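PDB 4NLC: ribosomal RNA processing protein 6 from Trypanosoma brucei brucei, which probably acts as a nuclear 3'-5' exoribonuclease of the RNA exosome, trimming RNA such as ribosomal RNA precursors, and is present here as its catalytic core. Local coordinates for residues 61-66 with 222-227; 90-95 with 115-120; 107-112 with 123-128; 274-279 with 294-299; 300-305 with 312-317. The protein carries 1 engineered substitution. All blocks are in the same frame, centred on the assembly; numbering follows the deposited sequence.

Interaction 1 of 5, residues 61-66 with 222-227; sequences TPYLSL and DTHFLL
Tyr63 and Phe225 are the closest pair of the two backbones, their CA atoms 5.5 Å apart where the irregular chain of 61-66 runs past the break between helices 213-224 and 226-238. A water is held between the backbones, accepting from Leu64 N and donating to His224 O.

His224 makes the one direct hydrogen bond, from NE2 to Leu64 O (2.7 Å). The acceptor lies in the imidazole plane, but the donor stands 44° above the carbonyl plane, and the bond is somewhat bent. With CG anti to the backbone N (chi1 -179°), the ring reaches across to the loop. Leu66 CD2 sits over the centre of one imidazole face, a CH-pi contact of 3.5 Å to the ring centroid. The other ring nitrogen, ND1, bonds Asp120, so both nitrogens are engaged and the rotation of the ring is fixed.

Phe225 directs its CD1-CE1 edge at the face of Tyr63 in an edge-to-face pair, centroids 5.1 Å apart and planes at 65°. Leu66 CD1 touches Phe225 CZ more loosely.

Helix 185-193 adds Cys193 against the side chains of Tyr63 and Phe225, while Leu226 and Leu227 pack on strand 92-100.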
# COMPACT_ATOMS: atom_id res chain seq x y z
N THR A 61 -23.25 14.11 10.01
CA THR A 61 -22.52 14.62 11.17
C THR A 61 -21.33 15.36 10.56
O THR A 61 -20.47 14.72 9.94
CB THR A 61 -22.11 13.49 12.11
OG1 THR A 61 -23.29 12.88 12.62
CG2 THR A 61 -21.23 13.97 13.25
N PRO A 62 -21.31 16.72 10.63
CA PRO A 62 -20.20 17.44 9.99
C PRO A 62 -18.86 17.23 10.68
O PRO A 62 -18.81 16.91 11.86
CB PRO A 62 -20.65 18.91 9.99
CG PRO A 62 -22.08 18.90 10.47
CD PRO A 62 -22.24 17.65 11.29
N TYR A 63 -17.80 17.34 9.89
CA TYR A 63 -16.42 17.21 10.33
C TYR A 63 -16.14 18.28 11.40
O TYR A 63 -16.78 19.33 11.42
CB TYR A 63 -15.47 17.39 9.13
CG TYR A 63 -15.67 18.68 8.36
CD1 TYR A 63 -16.65 18.78 7.37
CD2 TYR A 63 -14.89 19.80 8.61
CE1 TYR A 63 -16.87 19.98 6.69
CE2 TYR A 63 -15.09 21.00 7.93
CZ TYR A 63 -16.07 21.08 6.95
OH TYR A 63 -16.26 22.24 6.23
N LEU A 64 -15.21 18.00 12.28
CA LEU A 64 -14.88 18.91 13.37
C LEU A 64 -13.91 19.99 12.89
O LEU A 64 -13.42 19.94 11.76
CB LEU A 64 -14.25 18.10 14.53
CG LEU A 64 -15.08 16.95 15.12
CD1 LEU A 64 -14.44 16.47 16.40
CD2 LEU A 64 -16.51 17.38 15.42
N SER A 65 -13.66 20.99 13.73
CA SER A 65 -12.69 22.02 13.40
C SER A 65 -11.31 21.42 13.56
O SER A 65 -11.05 20.73 14.57
CB SER A 65 -12.82 23.20 14.34
OG SER A 65 -11.66 24.01 14.25
N LEU A 66 -10.41 21.74 12.63
CA LEU A 66 -9.01 21.30 12.75
C LEU A 66 -8.29 22.05 13.90
O LEU A 66 -7.29 21.56 14.41
CB LEU A 66 -8.25 21.48 11.42
CG LEU A 66 -8.57 20.49 10.31
CD1 LEU A 66 -7.90 20.93 9.02
CD2 LEU A 66 -8.15 19.07 10.67
N ASP A 222 -6.38 13.50 5.57
CA ASP A 222 -6.79 12.42 4.68
C ASP A 222 -7.97 11.62 5.26
O ASP A 222 -8.73 11.03 4.48
CB ASP A 222 -5.60 11.48 4.37
CG ASP A 222 -4.70 11.89 3.22
OD1 ASP A 222 -4.99 12.93 2.56
OD2 ASP A 222 -3.70 11.19 2.97
N THR A 223 -8.17 11.63 6.62
CA THR A 223 -9.30 10.92 7.23
C THR A 223 -10.31 11.85 7.91
O THR A 223 -11.46 11.47 8.08
CB THR A 223 -8.82 9.85 8.22
OG1 THR A 223 -8.05 10.46 9.27
CG2 THR A 223 -8.06 8.73 7.56
N HIS A 224 -9.85 13.02 8.39
CA HIS A 224 -10.65 14.02 9.12
C HIS A 224 -12.02 14.36 8.50
O HIS A 224 -13.01 14.51 9.25
CB HIS A 224 -9.82 15.28 9.32
CG HIS A 224 -10.53 16.35 10.08
ND1 HIS A 224 -10.52 16.39 11.45
CD2 HIS A 224 -11.29 17.38 9.61
CE1 HIS A 224 -11.26 17.43 11.79
NE2 HIS A 224 -11.76 18.05 10.71
N PHE A 225 -12.11 14.41 7.16
CA PHE A 225 -13.37 14.75 6.48
C PHE A 225 -14.13 13.54 5.91
O PHE A 225 -15.25 13.70 5.40
CB PHE A 225 -13.12 15.78 5.36
CG PHE A 225 -12.22 16.95 5.73
CD1 PHE A 225 -12.75 18.10 6.29
CD2 PHE A 225 -10.86 16.91 5.46
CE1 PHE A 225 -11.93 19.18 6.61
CE2 PHE A 225 -10.04 17.97 5.82
CZ PHE A 225 -10.58 19.11 6.35
N LEU A 226 -13.53 12.35 5.99
CA LEU A 226 -14.04 11.15 5.35
C LEU A 226 -15.37 10.64 5.90
O LEU A 226 -16.19 10.16 5.11
CB LEU A 226 -12.97 10.04 5.34
CG LEU A 226 -13.15 8.91 4.28
CD1 LEU A 226 -13.44 9.49 2.88
CD2 LEU A 226 -11.92 8.02 4.22
N LEU A 227 -15.64 10.77 7.20
CA LEU A 227 -16.94 10.31 7.70
C LEU A 227 -18.09 11.22 7.28
O LEU A 227 -19.17 10.72 7.05
CB LEU A 227 -16.95 10.07 9.21
CG LEU A 227 -16.05 8.94 9.71
CD1 LEU A 227 -16.02 8.93 11.22
CD2 LEU A 227 -16.47 7.60 9.13
O HOH W 1 -13.70 15.55 11.72

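Interaction 2 of 5, residues 90-95 with 115-120; sequences ETEIAV and STRTQD
Ser115, Glu92 and Arg117 bury the most surface in this contact, and each joins the two segments differently. Ser115 does so through its backbone. It pairs with Ala94 as an antiparallel hydrogen-bonded pair, Ala94 N to Ser115 O and Ser115 N to Ala94 O both measuring 2.9 Å, while its hydroxyl turns to Asp120 OD1 within its own segment.

Glu92 and Arg117 form a salt bridge at the end of the pairing. Arg117 NE reaches Glu92 OE2 at 2.8 Å, with the oxygen in the guanidinium plane and the donor on the anti side of the carboxylate. Arg117 NH2 adds a weak bond to the same oxygen, so one carboxylate atom is gripped twice while the two planes stand 77° apart. Both chains are bent at chi2, which folds their ends toward each other. Asp231 is a second acidic partner of Arg117, and Gln54 holds the other oxygen of Glu92.

Beyond the strands, the Glu90 carboxylate carbon CD packs on Thr116 CB at 3.9 Å, and waters join its oxygens to Thr116, Thr118 and Gln119. Thr116 OG1 accepts from Thr118 N (3.3 Å), forming an ST turn that helps the chain reverse.

The antiparallel pairing of strands 92-100 and 108-115, followed by the tight return into strand 120-123, belongs to the central mixed sheet of the RNase H-like 3'-5' exonuclease fold.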
# COMPACT_ATOMS: atom_id res chain seq x y z
N GLU A 90 -17.37 2.81 18.43
CA GLU A 90 -17.84 3.52 17.22
C GLU A 90 -18.60 2.58 16.28
O GLU A 90 -18.38 1.37 16.30
CB GLU A 90 -16.65 4.15 16.48
CG GLU A 90 -15.74 5.02 17.35
CD GLU A 90 -16.36 6.28 17.95
OE1 GLU A 90 -15.89 6.70 19.03
OE2 GLU A 90 -17.30 6.84 17.34
N THR A 91 -19.50 3.12 15.48
CA THR A 91 -20.26 2.34 14.49
C THR A 91 -19.66 2.52 13.08
O THR A 91 -19.98 1.77 12.16
CB THR A 91 -21.76 2.68 14.55
OG1 THR A 91 -21.92 4.09 14.39
CG2 THR A 91 -22.42 2.21 15.84
N GLU A 92 -18.80 3.53 12.92
CA GLU A 92 -18.09 3.84 11.69
C GLU A 92 -16.83 4.64 11.97
O GLU A 92 -16.83 5.56 12.78
CB GLU A 92 -18.97 4.49 10.60
CG GLU A 92 -19.43 5.91 10.86
CD GLU A 92 -20.63 6.05 11.76
OE1 GLU A 92 -21.49 5.13 11.78
OE2 GLU A 92 -20.70 7.08 12.48
N ILE A 93 -15.73 4.25 11.29
CA ILE A 93 -14.43 4.90 11.42
C ILE A 93 -13.89 5.10 10.04
O ILE A 93 -14.20 4.29 9.16
CB ILE A 93 -13.43 4.11 12.32
CG1 ILE A 93 -12.92 2.80 11.64
CG2 ILE A 93 -13.99 3.84 13.75
CD1 ILE A 93 -11.84 1.98 12.43
N ALA A 94 -13.06 6.16 9.84
CA ALA A 94 -12.43 6.48 8.55
C ALA A 94 -10.98 6.09 8.68
O ALA A 94 -10.35 6.41 9.68
CB ALA A 94 -12.55 7.96 8.25
N VAL A 95 -10.47 5.34 7.69
CA VAL A 95 -9.11 4.84 7.70
C VAL A 95 -8.39 5.19 6.39
O VAL A 95 -8.99 5.20 5.31
CB VAL A 95 -9.05 3.30 7.99
CG1 VAL A 95 -7.60 2.83 8.23
CG2 VAL A 95 -9.94 2.89 9.18
N SER A 115 -9.89 8.36 11.77
CA SER A 115 -10.74 9.40 12.33
C SER A 115 -12.03 8.78 12.82
O SER A 115 -12.60 7.90 12.16
CB SER A 115 -11.06 10.49 11.31
OG SER A 115 -9.95 11.32 10.99
N THR A 116 -12.52 9.30 13.94
CA THR A 116 -13.83 8.98 14.50
C THR A 116 -14.62 10.27 14.40
O THR A 116 -14.04 11.31 14.06
CB THR A 116 -13.78 8.42 15.97
OG1 THR A 116 -13.52 9.47 16.90
CG2 THR A 116 -12.78 7.29 16.15
N ARG A 117 -15.91 10.25 14.74
CA ARG A 117 -16.75 11.45 14.76
C ARG A 117 -16.23 12.51 15.74
O ARG A 117 -16.58 13.67 15.60
CB ARG A 117 -18.20 11.08 15.15
CG ARG A 117 -18.89 10.10 14.20
CD ARG A 117 -18.94 10.60 12.76
NE ARG A 117 -19.74 9.68 11.97
CZ ARG A 117 -20.31 9.96 10.80
NH1 ARG A 117 -20.11 11.13 10.23
NH2 ARG A 117 -21.07 9.06 10.21
N THR A 118 -15.43 12.11 16.75
CA THR A 118 -15.01 13.04 17.82
C THR A 118 -13.51 13.37 17.85
O THR A 118 -13.11 14.28 18.57
CB THR A 118 -15.47 12.51 19.19
OG1 THR A 118 -15.17 11.11 19.32
CG2 THR A 118 -16.94 12.77 19.44
N GLN A 119 -12.69 12.61 17.10
CA GLN A 119 -11.25 12.82 17.13
C GLN A 119 -10.51 12.08 16.03
O GLN A 119 -11.06 11.19 15.37
CB GLN A 119 -10.69 12.43 18.51
CG GLN A 119 -10.91 10.98 18.87
CD GLN A 119 -10.48 10.67 20.27
OE1 GLN A 119 -11.20 10.00 21.02
NE2 GLN A 119 -9.28 11.08 20.64
N ASP A 120 -9.22 12.45 15.86
CA ASP A 120 -8.32 11.88 14.88
C ASP A 120 -7.16 11.17 15.57
O ASP A 120 -6.76 11.54 16.67
CB ASP A 120 -7.78 13.01 13.97
CG ASP A 120 -8.83 13.77 13.18
OD1 ASP A 120 -9.87 13.16 12.84
OD2 ASP A 120 -8.61 14.95 12.88
O HOH W 2 -13.52 8.84 19.53
O HOH W 3 -16.81 7.42 14.69
O HOH W 4 -17.20 9.43 18.25

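Interaction 3 of 5, residues 107-112 with 123-128; sequences GFTCLM and VDCLKV
Met112 and Val123 lie at the tight end of this contact, joined as an antiparallel hydrogen-bonded pair. Val123 N meets Met112 O at 2.7 Å, and Met112 N returns a longer bond of 3.1 Å to Val123 O. The same Val123 oxygen receives a CA-H...O contact from Leu111. Cys125 packs against the strand beside this pair: its SG lies 3.5 Å from both Leu111 C and Met112 N and 3.7 Å from Met112 CB, while its CB rests 3.5 Å from Cys110 O. With SG beside the backbone N (chi1 -72°), the thiol lies along the strand backbone.

Toward Gly107 the segments part. Leu126 CD2 still touches Phe108 CE1 at 3.7 Å, the two side chains crossing at about a right angle, but between the backbones a water bridges Thr109 O and Cys125 O. Leu126 CD1 comes only loosely against Cys110 SG.

The departing chain is shaped by Asp124, whose OD1 accepts from Leu126 N, an Asx turn, and also from Lys127 N. Its OD2 forms a salt bridge with Arg209, so both carboxylate oxygens are held.

On the other edge of strand 108-115, Cys110 and Leu111 both face Glu98, forming a classic beta bulge. Bulged strand 108-115 thus lies between 92-100 and 120-123, an antiparallel part of the mixed sheet in the RNase H-like exonuclease fold.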
# COMPACT_ATOMS: atom_id res chain seq x y z
N GLY A 107 7.74 -3.30 -0.54
CA GLY A 107 7.22 -2.06 0.01
C GLY A 107 6.67 -2.33 1.40
O GLY A 107 6.58 -3.48 1.83
N PHE A 108 6.35 -1.26 2.13
CA PHE A 108 5.80 -1.41 3.47
C PHE A 108 4.96 -0.22 3.89
O PHE A 108 5.27 0.92 3.55
CB PHE A 108 6.90 -1.75 4.54
CG PHE A 108 8.06 -0.78 4.64
CD1 PHE A 108 7.95 0.40 5.36
CD2 PHE A 108 9.28 -1.08 4.04
CE1 PHE A 108 9.03 1.29 5.45
CE2 PHE A 108 10.35 -0.18 4.11
CZ PHE A 108 10.23 0.99 4.83
N THR A 109 3.96 -0.48 4.72
CA THR A 109 3.12 0.58 5.27
C THR A 109 3.91 1.36 6.33
O THR A 109 4.51 0.77 7.23
CB THR A 109 1.83 0.01 5.82
OG1 THR A 109 1.27 -0.84 4.82
CG2 THR A 109 0.83 1.10 6.21
N CYS A 110 3.85 2.69 6.23
CA CYS A 110 4.54 3.61 7.14
C CYS A 110 3.68 4.22 8.25
O CYS A 110 4.18 4.50 9.34
CB CYS A 110 5.20 4.71 6.33
SG CYS A 110 6.60 4.12 5.36
N LEU A 111 2.41 4.48 7.95
CA LEU A 111 1.51 5.19 8.83
C LEU A 111 0.10 4.78 8.55
O LEU A 111 -0.23 4.43 7.42
CB LEU A 111 1.66 6.68 8.50
CG LEU A 111 1.55 7.70 9.60
CD1 LEU A 111 2.67 7.54 10.64
CD2 LEU A 111 1.55 9.12 9.00
N MET A 112 -0.74 4.81 9.60
CA MET A 112 -2.16 4.52 9.49
C MET A 112 -2.85 5.73 10.12
O MET A 112 -2.44 6.19 11.19
CB MET A 112 -2.54 3.22 10.24
CG MET A 112 -4.04 2.93 10.25
SD MET A 112 -4.50 1.43 11.17
CE MET A 112 -4.16 0.20 9.96
N VAL A 123 -1.27 6.55 13.60
CA VAL A 123 -0.59 5.38 14.10
C VAL A 123 0.77 5.16 13.44
O VAL A 123 0.86 5.01 12.23
CB VAL A 123 -1.48 4.09 14.07
CG1 VAL A 123 -0.75 2.90 14.71
CG2 VAL A 123 -2.79 4.35 14.80
N ASP A 124 1.82 5.05 14.26
CA ASP A 124 3.13 4.76 13.74
C ASP A 124 3.33 3.25 13.52
O ASP A 124 3.82 2.55 14.40
CB ASP A 124 4.24 5.40 14.59
CG ASP A 124 5.61 5.31 13.96
OD1 ASP A 124 5.81 4.43 13.09
OD2 ASP A 124 6.49 6.08 14.37
N CYS A 125 2.93 2.80 12.31
CA CYS A 125 3.04 1.45 11.71
C CYS A 125 4.43 0.91 11.72
O CYS A 125 4.58 -0.27 11.42
CB CYS A 125 2.58 1.50 10.26
SG CYS A 125 0.83 1.68 10.07
N LEU A 126 5.43 1.77 11.80
CA LEU A 126 6.80 1.32 11.81
C LEU A 126 7.18 0.94 13.22
O LEU A 126 7.64 -0.17 13.44
CB LEU A 126 7.75 2.39 11.24
CG LEU A 126 7.68 2.61 9.73
CD1 LEU A 126 8.60 3.76 9.28
CD2 LEU A 126 7.99 1.31 8.97
N LYS A 127 6.95 1.84 14.17
CA LYS A 127 7.27 1.63 15.57
C LYS A 127 6.43 0.52 16.19
O LYS A 127 6.95 -0.20 17.03
CB LYS A 127 7.15 2.94 16.36
CG LYS A 127 7.92 2.89 17.67
CD LYS A 127 8.72 4.13 17.96
CE LYS A 127 9.35 4.04 19.33
NZ LYS A 127 10.20 2.82 19.47
N VAL A 128 5.15 0.37 15.79
CA VAL A 128 4.31 -0.70 16.37
C VAL A 128 3.94 -1.77 15.30
O VAL A 128 2.95 -2.49 15.47
CB VAL A 128 3.07 -0.17 17.18
CG1 VAL A 128 3.52 0.72 18.33
CG2 VAL A 128 2.07 0.56 16.30
O HOH W 5 4.87 -1.59 8.73

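Interaction 4 of 5, residues 274-279 with 294-299; sequences VTYKQA and VAREIF
Tyr276 meets both Arg296 and Phe299 of helix 294-299, the first with its ring and the second with its CA and CB, where the axes of the short helical segments 275-279 and 294-299 cross at 103° with a closest approach of 9.7 Å.

Followed outward, Tyr276 begins at CB, which lies 3.6 Å from Phe299 CD1; its CA already stands over the face of the same phenyl ring, a CH-pi contact. CG sits between the backbone N and carbonyl carbon (chi1 80°), turning the ring away from Phe299 and onto Arg296. Here CG and CD2 lie near Arg296 CA, and CE2 near Arg296 CB, which stands almost centrally over the ring face, 3.7 Å from the centroid. Along the other edge of the same face, CD1 meets Arg296 CG, and CE1 meets CD at 3.6 Å. CZ and finally OH also come alongside Arg296 CD, the hydroxyl loosely. Lys277 CG lies over the opposite face of the phenol ring.

Phe299 completes the contact: CE2 meets Ala279 CB at 3.5 Å and CE1 meets Thr275 CG2 at 3.7 Å, so its ring spans one turn of the shorter helix.

The extended Arg296 chain, CG anti to the backbone N, offers methylenes to the tyrosine and carries its guanidinium onward to a salt bridge with Asp273. The chemistry between the segments is therefore apolar and CH-pi in character, with the arginine charge answered just before helix 275-280.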
# COMPACT_ATOMS: atom_id res chain seq x y z
N VAL A 274 9.11 -13.01 -19.34
CA VAL A 274 8.16 -11.94 -19.70
C VAL A 274 8.44 -10.54 -19.09
O VAL A 274 8.46 -9.57 -19.85
CB VAL A 274 6.69 -12.40 -19.38
CG1 VAL A 274 5.65 -11.34 -19.74
CG2 VAL A 274 6.35 -13.73 -20.05
N THR A 275 8.53 -10.42 -17.73
CA THR A 275 8.63 -9.14 -16.98
C THR A 275 9.53 -8.09 -17.63
O THR A 275 9.11 -6.93 -17.75
CB THR A 275 9.00 -9.35 -15.49
OG1 THR A 275 8.18 -10.37 -14.94
CG2 THR A 275 8.80 -8.09 -14.65
N TYR A 276 10.76 -8.48 -18.08
CA TYR A 276 11.69 -7.57 -18.75
C TYR A 276 11.05 -6.84 -19.97
O TYR A 276 11.27 -5.64 -20.13
CB TYR A 276 13.00 -8.30 -19.12
CG TYR A 276 12.95 -9.14 -20.37
CD1 TYR A 276 12.46 -10.45 -20.33
CD2 TYR A 276 13.39 -8.65 -21.59
CE1 TYR A 276 12.41 -11.23 -21.48
CE2 TYR A 276 13.35 -9.42 -22.75
CZ TYR A 276 12.86 -10.72 -22.69
OH TYR A 276 12.82 -11.48 -23.82
N LYS A 277 10.23 -7.55 -20.78
CA LYS A 277 9.54 -6.99 -21.95
C LYS A 277 8.47 -5.97 -21.53
O LYS A 277 8.27 -4.97 -22.22
CB LYS A 277 8.88 -8.09 -22.81
CG LYS A 277 9.84 -8.92 -23.66
CD LYS A 277 9.10 -10.05 -24.39
CE LYS A 277 8.71 -11.19 -23.49
NZ LYS A 277 7.25 -11.49 -23.56
N GLN A 278 7.79 -6.24 -20.40
CA GLN A 278 6.74 -5.37 -19.85
C GLN A 278 7.31 -4.05 -19.34
O GLN A 278 6.63 -3.03 -19.40
CB GLN A 278 5.98 -6.09 -18.73
CG GLN A 278 5.06 -7.20 -19.23
CD GLN A 278 4.56 -8.14 -18.15
OE1 GLN A 278 5.17 -8.31 -17.09
NE2 GLN A 278 3.47 -8.84 -18.43
N ALA A 279 8.55 -4.07 -18.85
CA ALA A 279 9.23 -2.91 -18.28
C ALA A 279 10.07 -2.14 -19.30
O ALA A 279 10.21 -0.92 -19.18
CB ALA A 279 10.09 -3.33 -17.11
N VAL A 294 21.31 -9.62 -23.39
CA VAL A 294 21.88 -8.80 -22.32
C VAL A 294 20.78 -8.00 -21.60
O VAL A 294 20.79 -7.95 -20.38
CB VAL A 294 23.07 -7.91 -22.79
CG1 VAL A 294 23.49 -6.92 -21.71
CG2 VAL A 294 24.26 -8.79 -23.17
N ALA A 295 19.82 -7.43 -22.34
CA ALA A 295 18.69 -6.70 -21.73
C ALA A 295 17.95 -7.58 -20.71
O ALA A 295 17.76 -7.16 -19.58
CB ALA A 295 17.71 -6.21 -22.80
N ARG A 296 17.60 -8.83 -21.11
CA ARG A 296 16.87 -9.80 -20.31
C ARG A 296 17.62 -10.25 -19.07
O ARG A 296 17.04 -10.26 -17.97
CB ARG A 296 16.47 -11.01 -21.18
CG ARG A 296 15.78 -12.16 -20.41
CD ARG A 296 15.36 -13.29 -21.33
NE ARG A 296 14.98 -14.49 -20.58
CZ ARG A 296 14.38 -15.55 -21.12
NH1 ARG A 296 14.07 -15.56 -22.41
NH2 ARG A 296 14.07 -16.60 -20.37
N GLU A 297 18.90 -10.62 -19.23
CA GLU A 297 19.76 -11.10 -18.15
C GLU A 297 20.08 -10.01 -17.12
O GLU A 297 20.07 -10.30 -15.93
CB GLU A 297 21.04 -11.77 -18.68
CG GLU A 297 20.83 -13.03 -19.51
CD GLU A 297 20.34 -14.26 -18.76
OE1 GLU A 297 20.92 -14.59 -17.70
OE2 GLU A 297 19.39 -14.91 -19.26
N ILE A 298 20.35 -8.75 -17.56
CA ILE A 298 20.57 -7.63 -16.64
C ILE A 298 19.27 -7.37 -15.83
O ILE A 298 19.32 -7.20 -14.61
CB ILE A 298 21.06 -6.33 -17.34
CG1 ILE A 298 22.49 -6.49 -17.96
CG2 ILE A 298 20.96 -5.11 -16.40
CD1 ILE A 298 23.70 -6.67 -16.94
N PHE A 299 18.11 -7.39 -16.51
CA PHE A 299 16.82 -7.19 -15.88
C PHE A 299 16.53 -8.28 -14.86
O PHE A 299 16.03 -7.98 -13.77
CB PHE A 299 15.69 -7.04 -16.93
CG PHE A 299 14.41 -6.55 -16.30
CD1 PHE A 299 13.52 -7.43 -15.69
CD2 PHE A 299 14.12 -5.19 -16.25
CE1 PHE A 299 12.35 -6.97 -15.07
CE2 PHE A 299 12.94 -4.73 -15.65
CZ PHE A 299 12.07 -5.62 -15.05

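Interaction 5 of 5, residues 300-305 with 312-317; sequences NWRDMA and SPSAVM
Arg302 reaches along the short helix 313-316, from Pro313 to Met317, and makes the polar link of this contact. Its NH1 donates to Met317 O at 2.7 Å, with the oxygen exactly in the guanidinium plane and the N-H...O angle 156°. Met317 is the first residue to leave helical geometry, so the arginine grips the chain at the exit of the helix. A bend at chi3 (69°) brings the guanidinium there.

Packing and alkyl contacts lie around this bond. Pro313 CB lies over the centre of one guanidinium face, 3.6 Å from Arg302 CZ. Nearer the backbone, Arg302 CD rests against Met317 CB at 3.6 Å and its CG against Val316 CG1.

A purely apolar cluster lies beside the arginine. Trp301 CZ3 touches Val316 CG1 at 3.8 Å and Met317 CE at 3.6 Å. Ala305 CB lies over one face of the indole within its own helix and comes loosely against Val316 CG1.

Helix 313-316 itself is N-capped by Ser312, whose OG accepts from Ala315 N. Leu354 of helix 351-359 meets Trp301 and Met317, and Val322 of helix 319-328 meets Arg302 and Met317, so the short helix packs on the long helix 289-309 of the HRDC domain with these two alongside.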
# COMPACT_ATOMS: atom_id res chain seq x y z
N ASN A 300 16.83 -9.54 -15.19
CA ASN A 300 16.59 -10.66 -14.27
C ASN A 300 17.54 -10.63 -13.11
O ASN A 300 17.12 -10.92 -11.99
CB ASN A 300 16.59 -12.01 -14.99
CG ASN A 300 15.34 -12.15 -15.82
OD1 ASN A 300 14.43 -11.32 -15.75
ND2 ASN A 300 15.27 -13.20 -16.61
N TRP A 301 18.80 -10.20 -13.35
CA TRP A 301 19.77 -10.01 -12.28
C TRP A 301 19.29 -8.86 -11.35
O TRP A 301 19.39 -8.98 -10.12
CB TRP A 301 21.16 -9.67 -12.85
CG TRP A 301 22.14 -9.39 -11.75
CD1 TRP A 301 22.84 -10.32 -11.04
CD2 TRP A 301 22.34 -8.14 -11.08
NE1 TRP A 301 23.49 -9.72 -9.99
CE2 TRP A 301 23.21 -8.38 -10.00
CE3 TRP A 301 21.89 -6.82 -11.31
CZ2 TRP A 301 23.67 -7.35 -9.17
CZ3 TRP A 301 22.33 -5.81 -10.48
CH2 TRP A 301 23.22 -6.07 -9.42
N ARG A 302 18.80 -7.76 -11.94
CA ARG A 302 18.34 -6.58 -11.21
C ARG A 302 17.22 -6.92 -10.25
O ARG A 302 17.21 -6.42 -9.13
CB ARG A 302 17.98 -5.41 -12.16
CG ARG A 302 17.72 -4.09 -11.44
CD ARG A 302 17.21 -3.01 -12.38
NE ARG A 302 15.86 -3.32 -12.82
CZ ARG A 302 14.89 -2.42 -12.95
NH1 ARG A 302 15.12 -1.15 -12.69
NH2 ARG A 302 13.69 -2.80 -13.32
N ASP A 303 16.33 -7.83 -10.66
CA ASP A 303 15.24 -8.28 -9.80
C ASP A 303 15.77 -9.15 -8.65
O ASP A 303 15.37 -8.94 -7.52
CB ASP A 303 14.13 -8.96 -10.59
CG ASP A 303 12.91 -9.22 -9.72
OD1 ASP A 303 12.10 -8.29 -9.53
OD2 ASP A 303 12.79 -10.34 -9.19
N MET A 304 16.68 -10.09 -8.93
CA MET A 304 17.32 -10.94 -7.92
C MET A 304 18.07 -10.08 -6.87
O MET A 304 17.82 -10.22 -5.67
CB MET A 304 18.27 -11.98 -8.56
CG MET A 304 17.53 -13.10 -9.28
SD MET A 304 18.54 -14.30 -10.22
CE MET A 304 17.92 -15.85 -9.51
N ALA A 305 18.91 -9.14 -7.33
CA ALA A 305 19.66 -8.24 -6.46
C ALA A 305 18.74 -7.33 -5.62
O ALA A 305 19.10 -6.96 -4.50
CB ALA A 305 20.62 -7.41 -7.30
N SER A 312 13.69 -1.72 -4.04
CA SER A 312 12.89 -1.89 -5.25
C SER A 312 13.88 -2.06 -6.43
O SER A 312 15.01 -1.57 -6.33
CB SER A 312 11.99 -0.68 -5.48
OG SER A 312 12.75 0.45 -5.87
N PRO A 313 13.51 -2.75 -7.54
CA PRO A 313 14.43 -2.83 -8.70
C PRO A 313 14.97 -1.45 -9.15
O PRO A 313 16.13 -1.36 -9.50
CB PRO A 313 13.58 -3.53 -9.78
CG PRO A 313 12.61 -4.34 -9.00
CD PRO A 313 12.23 -3.42 -7.86
N SER A 314 14.17 -0.37 -9.03
CA SER A 314 14.60 1.00 -9.37
C SER A 314 15.70 1.52 -8.43
O SER A 314 16.55 2.29 -8.87
CB SER A 314 13.41 1.96 -9.38
OG SER A 314 12.54 1.63 -10.45
N ALA A 315 15.72 1.09 -7.16
CA ALA A 315 16.76 1.51 -6.23
C ALA A 315 18.08 0.75 -6.52
O ALA A 315 19.16 1.22 -6.14
CB ALA A 315 16.30 1.31 -4.79
N VAL A 316 18.01 -0.42 -7.17
CA VAL A 316 19.22 -1.15 -7.55
C VAL A 316 19.87 -0.43 -8.75
O VAL A 316 21.07 -0.09 -8.71
CB VAL A 316 18.93 -2.65 -7.86
CG1 VAL A 316 20.12 -3.34 -8.53
CG2 VAL A 316 18.52 -3.40 -6.60
N MET A 317 19.07 -0.19 -9.80
CA MET A 317 19.52 0.36 -11.07
C MET A 317 18.31 0.97 -11.78
O MET A 317 17.27 0.32 -11.88
CB MET A 317 20.01 -0.87 -11.87
CG MET A 317 20.90 -0.61 -13.03
SD MET A 317 21.02 -2.10 -14.08
CE MET A 317 21.80 -3.23 -12.96

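Overall arrangement
The contacts fall into two groups. Interactions 1, 2 and 3 belong to the exonuclease domain, and 4 and 5 lie at the HRDC domain; the centres of 1 and 4 are about 46 Å apart, on opposite sides of the chain's centre. Interactions 1 and 2 touch directly, through a probable hydrogen bond of Thr223 OG1 with Ser115 OG (2.7 Å) and through the His224-Asp120 pair. Interactions 2 and 3 share adjoining strands 92-100 and 108-115, while 4 and 5 share helix 289-309. Between domains, 3 and 5 approach to about 7 Å at their nearest atoms. Asp222 of interaction 1 lies close to Asp96 and Glu98, an acidic cluster consistent with a metal-dependent exonuclease site.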